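Local coordinates for protein phosphodiesterase (Candida albicans, PDB 6CPU) that belongs to the phosphodiesterase family of the HD clan and holds a zinc ion at a metal site, with a magnesium ion also bound, within a largely helical fold, at residues A[427-438]-A[536-547]. Residues are numbered along the deposited sequence; the frame is centred on the assembly and turned at random.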
ATOM      1  N   HIS A 427       1.211 -19.528   7.576  1.00 44.28           N
ATOM      2  CA  HIS A 427       0.325 -19.234   8.708  1.00 46.07           C
ATOM      3  C   HIS A 427       0.548 -20.207   9.866  1.00 47.76           C
ATOM      4  O   HIS A 427       0.718 -19.788  11.014  1.00 44.03           O
ATOM      5  CB  HIS A 427      -1.134 -19.295   8.252  1.00 48.29           C
ATOM      6  CG  HIS A 427      -2.127 -19.025   9.340  1.00 52.21           C
ATOM      7  ND1 HIS A 427      -2.831 -17.844   9.431  1.00 53.05           N
ATOM      8  CD2 HIS A 427      -2.546 -19.791  10.377  1.00 54.30           C
ATOM      9  CE1 HIS A 427      -3.634 -17.889  10.479  1.00 54.43           C
ATOM     10  NE2 HIS A 427      -3.478 -19.059  11.071  1.00 54.78           N
ATOM     11  N   ASN A 428       0.559 -21.500   9.548  1.00 49.11           N
ATOM     12  CA  ASN A 428       0.706 -22.550  10.563  1.00 50.44           C
ATOM     13  C   ASN A 428       2.021 -22.469  11.337  1.00 51.21           C
ATOM     14  O   ASN A 428       2.058 -22.765  12.534  1.00 51.52           O
ATOM     15  CB  ASN A 428       0.562 -23.942   9.931  1.00 51.43           C
ATOM     16  CG  ASN A 428      -0.848 -24.220   9.429  1.00 52.21           C
ATOM     17  OD1 ASN A 428      -1.052 -25.086   8.580  1.00 55.20           O
ATOM     18  ND2 ASN A 428      -1.827 -23.494   9.956  1.00 53.34           N
ATOM     19  N   GLU A 429       3.091 -22.050  10.665  1.00 50.34           N
ATOM     20  CA  GLU A 429       4.399 -21.978  11.304  1.00 51.45           C
ATOM     21  C   GLU A 429       4.405 -20.926  12.418  1.00 49.29           C
ATOM     22  O   GLU A 429       4.941 -21.182  13.497  1.00 50.57           O
ATOM     23  CB  GLU A 429       5.507 -21.711  10.273  1.00 54.33           C
ATOM     24  CG  GLU A 429       6.723 -22.629  10.399  1.00 59.03           C
ATOM     25  CD  GLU A 429       7.867 -22.027  11.197  1.00 61.29           C
ATOM     26  OE1 GLU A 429       8.334 -20.925  10.832  1.00 67.78           O
ATOM     27  OE2 GLU A 429       8.317 -22.659  12.176  1.00 63.34           O
ATOM     28  N   TYR A 430       3.792 -19.763  12.175  1.00 46.39           N
ATOM     29  CA  TYR A 430       3.709 -18.707  13.207  1.00 45.76           C
ATOM     30  C   TYR A 430       2.746 -19.085  14.337  1.00 46.12           C
ATOM     31  O   TYR A 430       2.994 -18.759  15.493  1.00 46.36           O
ATOM     32  CB  TYR A 430       3.346 -17.339  12.599  1.00 43.47           C
ATOM     33  CG  TYR A 430       4.447 -16.816  11.703  1.00 41.46           C
ATOM     34  CD1 TYR A 430       5.556 -16.156  12.230  1.00 40.88           C
ATOM     35  CD2 TYR A 430       4.400 -17.024  10.330  1.00 40.97           C
ATOM     36  CE1 TYR A 430       6.582 -15.705  11.407  1.00 40.07           C
ATOM     37  CE2 TYR A 430       5.412 -16.577   9.500  1.00 41.19           C
ATOM     38  CZ  TYR A 430       6.501 -15.922  10.039  1.00 41.30           C
ATOM     39  OH  TYR A 430       7.501 -15.490   9.188  1.00 42.45           O
ATOM     40  N   VAL A 431       1.670 -19.785  13.999  1.00 48.29           N
ATOM     41  CA  VAL A 431       0.739 -20.297  15.007  1.00 53.19           C
ATOM     42  C   VAL A 431       1.447 -21.267  15.959  1.00 54.46           C
ATOM     43  O   VAL A 431       1.233 -21.214  17.170  1.00 55.90           O
ATOM     44  CB  VAL A 431      -0.484 -20.980  14.358  1.00 53.14           C
ATOM     45  CG1 VAL A 431      -1.311 -21.736  15.396  1.00 53.93           C
ATOM     46  CG2 VAL A 431      -1.351 -19.944  13.659  1.00 54.26           C
ATOM     47  N   ASN A 432       2.290 -22.139  15.405  1.00 55.41           N
ATOM     48  CA  ASN A 432       3.072 -23.089  16.204  1.00 55.47           C
ATOM     49  C   ASN A 432       4.244 -22.443  16.945  1.00 55.79           C
ATOM     50  O   ASN A 432       4.620 -22.897  18.025  1.00 57.94           O
ATOM     51  CB  ASN A 432       3.576 -24.240  15.327  1.00 55.57           C
ATOM     52  CG  ASN A 432       2.446 -25.074  14.754  1.00 55.75           C
ATOM     53  OD1 ASN A 432       1.305 -24.989  15.202  1.00 56.31           O
ATOM     54  ND2 ASN A 432       2.759 -25.881  13.751  1.00 58.09           N
ATOM     55  N   ARG A 433       4.823 -21.393  16.368  1.00 56.24           N
ATOM     56  CA  ARG A 433       5.868 -20.615  17.052  1.00 56.96           C
ATOM     57  C   ARG A 433       5.303 -19.812  18.223  1.00 57.65           C
ATOM     58  O   ARG A 433       6.030 -19.475  19.161  1.00 57.25           O
ATOM     59  CB  ARG A 433       6.572 -19.681  16.069  1.00 58.40           C
ATOM     60  CG  ARG A 433       7.510 -20.416  15.131  1.00 60.49           C
ATOM     61  CD  ARG A 433       7.700 -19.695  13.811  1.00 61.60           C
ATOM     62  NE  ARG A 433       8.623 -18.570  13.908  1.00 62.05           N
ATOM     63  CZ  ARG A 433       9.133 -17.925  12.861  1.00 63.69           C
ATOM     64  NH1 ARG A 433       8.816 -18.283  11.619  1.00 63.72           N
ATOM     65  NH2 ARG A 433       9.967 -16.912  13.056  1.00 65.26           N
ATOM     66  N   LEU A 434       4.013 -19.495  18.145  1.00 57.07           N
ATOM     67  CA  LEU A 434       3.287 -18.872  19.248  1.00 58.62           C
ATOM     68  C   LEU A 434       3.034 -19.894  20.363  1.00 60.90           C
ATOM     69  O   LEU A 434       3.227 -19.593  21.544  1.00 60.33           O
ATOM     70  CB  LEU A 434       1.963 -18.290  18.741  1.00 57.27           C
ATOM     71  CG  LEU A 434       0.992 -17.690  19.760  1.00 56.81           C
ATOM     72  CD1 LEU A 434       1.686 -16.660  20.640  1.00 55.93           C
ATOM     73  CD2 LEU A 434      -0.196 -17.078  19.036  1.00 56.42           C
ATOM     74  N   LYS A 435       2.609 -21.098  19.985  1.00 62.49           N
ATOM     75  CA  LYS A 435       2.379 -22.172  20.959  1.00 64.64           C
ATOM     76  C   LYS A 435       3.667 -22.582  21.680  1.00 64.02           C
ATOM     77  O   LYS A 435       3.658 -22.781  22.893  1.00 63.83           O
ATOM     78  CB  LYS A 435       1.705 -23.374  20.292  1.00 67.02           C
ATOM     79  CG  LYS A 435       0.230 -23.122  20.008  1.00 70.20           C
ATOM     80  CD  LYS A 435      -0.326 -23.987  18.885  1.00 71.94           C
ATOM     81  CE  LYS A 435      -1.694 -23.477  18.449  1.00 73.61           C
ATOM     82  NZ  LYS A 435      -2.292 -24.285  17.348  1.00 74.60           N
ATOM     83  N   SER A 436       4.773 -22.684  20.947  1.00 64.26           N
ATOM     84  CA  SER A 436       6.078 -22.935  21.567  1.00 65.62           C
ATOM     85  C   SER A 436       6.496 -21.810  22.516  1.00 67.07           C
ATOM     86  O   SER A 436       7.086 -22.068  23.565  1.00 66.90           O
ATOM     87  CB  SER A 436       7.161 -23.123  20.504  1.00 67.21           C
ATOM     88  OG  SER A 436       6.940 -24.306  19.761  1.00 70.43           O
ATOM     89  N   PHE A 437       6.202 -20.565  22.139  1.00 66.86           N
ATOM     90  CA  PHE A 437       6.531 -19.400  22.969  1.00 65.46           C
ATOM     91  C   PHE A 437       5.710 -19.385  24.255  1.00 68.76           C
ATOM     92  O   PHE A 437       6.257 -19.236  25.351  1.00 65.17           O
ATOM     93  CB  PHE A 437       6.286 -18.101  22.193  1.00 62.63           C
ATOM     94  CG  PHE A 437       6.712 -16.858  22.931  1.00 59.71           C
ATOM     95  CD1 PHE A 437       8.058 -16.604  23.175  1.00 59.56           C
ATOM     96  CD2 PHE A 437       5.772 -15.933  23.367  1.00 58.31           C
ATOM     97  CE1 PHE A 437       8.458 -15.457  23.847  1.00 58.80           C
ATOM     98  CE2 PHE A 437       6.165 -14.785  24.039  1.00 58.41           C
ATOM     99  CZ  PHE A 437       7.509 -14.546  24.280  1.00 58.33           C
ATOM    100  N   LYS A 438       4.398 -19.541  24.100  1.00 73.84           N
ATOM    101  CA  LYS A 438       3.461 -19.489  25.221  1.00 80.24           C
ATOM    102  C   LYS A 438       3.797 -20.580  26.242  1.00 82.76           C
ATOM    103  O   LYS A 438       3.825 -20.322  27.444  1.00 85.21           O
ATOM    104  CB  LYS A 438       2.020 -19.627  24.717  1.00 82.32           C
ATOM    105  CG  LYS A 438       0.975 -19.002  25.625  1.00 85.55           C
ATOM    106  CD  LYS A 438      -0.426 -19.216  25.067  1.00 88.28           C
ATOM    107  CE  LYS A 438      -1.508 -18.854  26.074  1.00 88.81           C
ATOM    108  NZ  LYS A 438      -2.788 -19.552  25.769  1.00 88.95           N
ATOM    109  N   PHE A 536      -9.195 -19.811   9.563  1.00 51.88           N
ATOM    110  CA  PHE A 536      -8.031 -18.955   9.888  1.00 50.43           C
ATOM    111  C   PHE A 536      -8.198 -17.992  11.077  1.00 48.17           C
ATOM    112  O   PHE A 536      -7.420 -18.049  12.029  1.00 47.42           O
ATOM    113  CB  PHE A 536      -7.590 -18.153   8.651  1.00 50.95           C
ATOM    114  CG  PHE A 536      -7.157 -19.009   7.491  1.00 51.36           C
ATOM    115  CD1 PHE A 536      -6.057 -19.845   7.602  1.00 52.47           C
ATOM    116  CD2 PHE A 536      -7.848 -18.975   6.284  1.00 53.25           C
ATOM    117  CE1 PHE A 536      -5.659 -20.638   6.538  1.00 52.81           C
ATOM    118  CE2 PHE A 536      -7.454 -19.765   5.215  1.00 53.43           C
ATOM    119  CZ  PHE A 536      -6.356 -20.598   5.343  1.00 53.41           C
ATOM    120  N   ALA A 537      -9.188 -17.103  11.020  1.00 47.32           N
ATOM    121  CA  ALA A 537      -9.228 -15.940  11.920  1.00 46.82           C
ATOM    122  C   ALA A 537      -9.491 -16.290  13.384  1.00 47.55           C
ATOM    123  O   ALA A 537      -8.730 -15.884  14.275  1.00 45.98           O
ATOM    124  CB  ALA A 537     -10.259 -14.934  11.436  1.00 46.59           C
ATOM    125  N   GLU A 538     -10.570 -17.032  13.626  1.00 48.76           N
ATOM    126  CA  GLU A 538     -10.969 -17.387  14.991  1.00 48.34           C
ATOM    127  C   GLU A 538      -9.775 -17.898  15.785  1.00 46.38           C
ATOM    128  O   GLU A 538      -9.495 -17.395  16.868  1.00 43.11           O
ATOM    129  CB  GLU A 538     -12.096 -18.426  14.981  1.00 51.37           C
ATOM    130  CG  GLU A 538     -12.744 -18.656  16.340  1.00 52.84           C
ATOM    131  CD  GLU A 538     -14.167 -19.184  16.244  1.00 55.15           C
ATOM    132  OE1 GLU A 538     -14.541 -19.749  15.192  1.00 54.96           O
ATOM    133  OE2 GLU A 538     -14.921 -19.033  17.228  1.00 58.06           O
ATOM    134  N   ASN A 539      -9.052 -18.863  15.225  1.00 46.27           N
ATOM    135  CA  ASN A 539      -7.916 -19.467  15.919  1.00 47.71           C
ATOM    136  C   ASN A 539      -6.747 -18.524  16.164  1.00 46.34           C
ATOM    137  O   ASN A 539      -6.156 -18.546  17.244  1.00 46.07           O
ATOM    138  CB  ASN A 539      -7.425 -20.707  15.170  1.00 50.69           C
ATOM    139  CG  ASN A 539      -8.399 -21.865  15.265  1.00 52.01           C
ATOM    140  OD1 ASN A 539      -9.142 -21.990  16.239  1.00 55.81           O
ATOM    141  ND2 ASN A 539      -8.401 -22.720  14.251  1.00 53.73           N
ATOM    142  N   LEU A 540      -6.402 -17.700  15.173  1.00 44.69           N
ATOM    143  CA  LEU A 540      -5.276 -16.769  15.329  1.00 42.40           C
ATOM    144  C   LEU A 540      -5.566 -15.698  16.383  1.00 39.17           C
ATOM    145  O   LEU A 540      -4.731 -15.419  17.243  1.00 38.75           O
ATOM    146  CB  LEU A 540      -4.923 -16.088  13.997  1.00 41.63           C
ATOM    147  CG  LEU A 540      -3.789 -15.054  14.061  1.00 42.69           C
ATOM    148  CD1 LEU A 540      -2.452 -15.709  14.376  1.00 43.34           C
ATOM    149  CD2 LEU A 540      -3.705 -14.265  12.760  1.00 42.67           C
ATOM    150  N   PHE A 541      -6.733 -15.075  16.294  1.00 38.36           N
ATOM    151  CA  PHE A 541      -7.066 -13.991  17.217  1.00 39.91           C
ATOM    152  C   PHE A 541      -7.242 -14.511  18.656  1.00 42.31           C
ATOM    153  O   PHE A 541      -6.677 -13.941  19.601  1.00 40.46           O
ATOM    154  CB  PHE A 541      -8.287 -13.212  16.722  1.00 39.66           C
ATOM    155  CG  PHE A 541      -7.961 -12.234  15.625  1.00 38.97           C
ATOM    156  CD1 PHE A 541      -7.375 -11.011  15.931  1.00 38.70           C
ATOM    157  CD2 PHE A 541      -8.190 -12.547  14.290  1.00 39.17           C
ATOM    158  CE1 PHE A 541      -7.052 -10.113  14.930  1.00 37.24           C
ATOM    159  CE2 PHE A 541      -7.863 -11.648  13.284  1.00 37.96           C
ATOM    160  CZ  PHE A 541      -7.294 -10.434  13.605  1.00 36.63           C
ATOM    161  N   ASN A 542      -7.989 -15.607  18.809  1.00 44.32           N
ATOM    162  CA  ASN A 542      -8.084 -16.308  20.102  1.00 44.77           C
ATOM    163  C   ASN A 542      -6.711 -16.612  20.681  1.00 43.26           C
ATOM    164  O   ASN A 542      -6.443 -16.312  21.837  1.00 42.68           O
ATOM    165  CB  ASN A 542      -8.886 -17.610  19.964  1.00 46.73           C
ATOM    166  CG  ASN A 542     -10.382 -17.372  19.874  1.00 49.06           C
ATOM    167  OD1 ASN A 542     -10.906 -16.417  20.451  1.00 53.58           O
ATOM    168  ND2 ASN A 542     -11.084 -18.248  19.157  1.00 52.06           N
ATOM    169  N   SER A 543      -5.828 -17.173  19.859  1.00 44.05           N
ATOM    170  CA  SER A 543      -4.477 -17.514  20.293  1.00 42.54           C
ATOM    171  C   SER A 543      -3.636 -16.283  20.647  1.00 42.71           C
ATOM    172  O   SER A 543      -2.888 -16.294  21.624  1.00 41.85           O
ATOM    173  CB  SER A 543      -3.776 -18.346  19.216  1.00 44.68           C
ATOM    174  OG  SER A 543      -2.536 -18.837  19.688  1.00 46.41           O
ATOM    175  N   VAL A 544      -3.762 -15.223  19.853  1.00 42.50           N
ATOM    176  CA  VAL A 544      -3.035 -13.977  20.112  1.00 44.21           C
ATOM    177  C   VAL A 544      -3.600 -13.240  21.338  1.00 43.48           C
ATOM    178  O   VAL A 544      -2.835 -12.709  22.153  1.00 43.87           O
ATOM    179  CB  VAL A 544      -3.025 -13.058  18.860  1.00 43.96           C
ATOM    180  CG1 VAL A 544      -2.537 -11.652  19.197  1.00 44.11           C
ATOM    181  CG2 VAL A 544      -2.144 -13.667  17.772  1.00 44.43           C
ATOM    182  N   SER A 545      -4.923 -13.217  21.469  1.00 43.83           N
ATOM    183  CA  SER A 545      -5.564 -12.572  22.626  1.00 47.43           C
ATOM    184  C   SER A 545      -5.289 -13.322  23.935  1.00 48.37           C
ATOM    185  O   SER A 545      -5.247 -12.702  24.998  1.00 51.38           O
ATOM    186  CB  SER A 545      -7.066 -12.399  22.402  1.00 47.13           C
ATOM    187  OG  SER A 545      -7.708 -13.640  22.187  1.00 50.10           O
ATOM    188  N   ASP A 546      -5.081 -14.637  23.860  0.50 49.15           N
ATOM    189  CA  ASP A 546      -4.620 -15.400  25.023  0.50 50.05           C
ATOM    190  C   ASP A 546      -3.273 -14.876  25.521  0.50 48.76           C
ATOM    191  O   ASP A 546      -3.059 -14.766  26.723  0.50 46.85           O
ATOM    192  CB  ASP A 546      -4.482 -16.893  24.702  1.00 54.47           C
ATOM    193  CG  ASP A 546      -5.824 -17.596  24.521  1.00 57.57           C
ATOM    194  OD1 ASP A 546      -6.880 -16.958  24.711  1.00 63.57           O
ATOM    195  OD2 ASP A 546      -5.822 -18.798  24.177  1.00 60.99           O
ATOM    196  N   LEU A 547      -2.368 -14.563  24.596  1.00 47.65           N
ATOM    197  CA  LEU A 547      -1.056 -14.014  24.952  1.00 48.77           C
ATOM    198  C   LEU A 547      -1.126 -12.536  25.317  1.00 48.58           C
ATOM    199  O   LEU A 547      -0.396 -12.081  26.196  1.00 50.76           O
ATOM    200  CB  LEU A 547      -0.055 -14.191  23.800  1.00 50.17           C
ATOM    201  CG  LEU A 547       1.346 -13.583  24.000  1.00 51.67           C
ATOM    202  CD1 LEU A 547       2.145 -14.366  25.026  1.00 52.32           C
ATOM    203  CD2 LEU A 547       2.109 -13.514  22.688  1.00 53.78           C
TER
HETATM  204  O   HOH W   1      -5.492 -19.886  12.500  1.00 45.08           O
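Leu434, His427 and Leu547 bury the most surface of any residues in the contact between helix 427-438 and the 536-547 part of helix 525-547, which run roughly parallel at 26° in the helical HD-type phosphodiesterase domain. The axes of the two segments come within 10.8 Å of each other, and the side chains bridge that gap without a direct hydrogen bond. Leu434 reaches across with CG anti to its amide nitrogen (chi1 175°), and its two methyls divide the work: CD1 lies 3.8 Å from CD2 of Leu547, while CD2 lies against Ser543 and reaches CG2 of Val544. Leu547 turns its other methyl, CD1, to the edge of the Phe437 ring. Helix 446-462 adjoins the same layer, where Leu456 touches Leu434 and Cys460 touches Val544. At the His427 end, the edge of Phe536 points at one face of His427 in a T-shaped pair, with planes at 58° and Phe536 CD1 4.2 Å above the imidazole centre. A water ties the same two residues together, lying 2.6 Å from His427 NE2 and donating to Phe536 O, a link that would restrain rotation of the imidazole. At the far end the extended Lys438 chain crosses Asp546, and a long salt bridge places NZ 3.5 Å from Asp546 OD2.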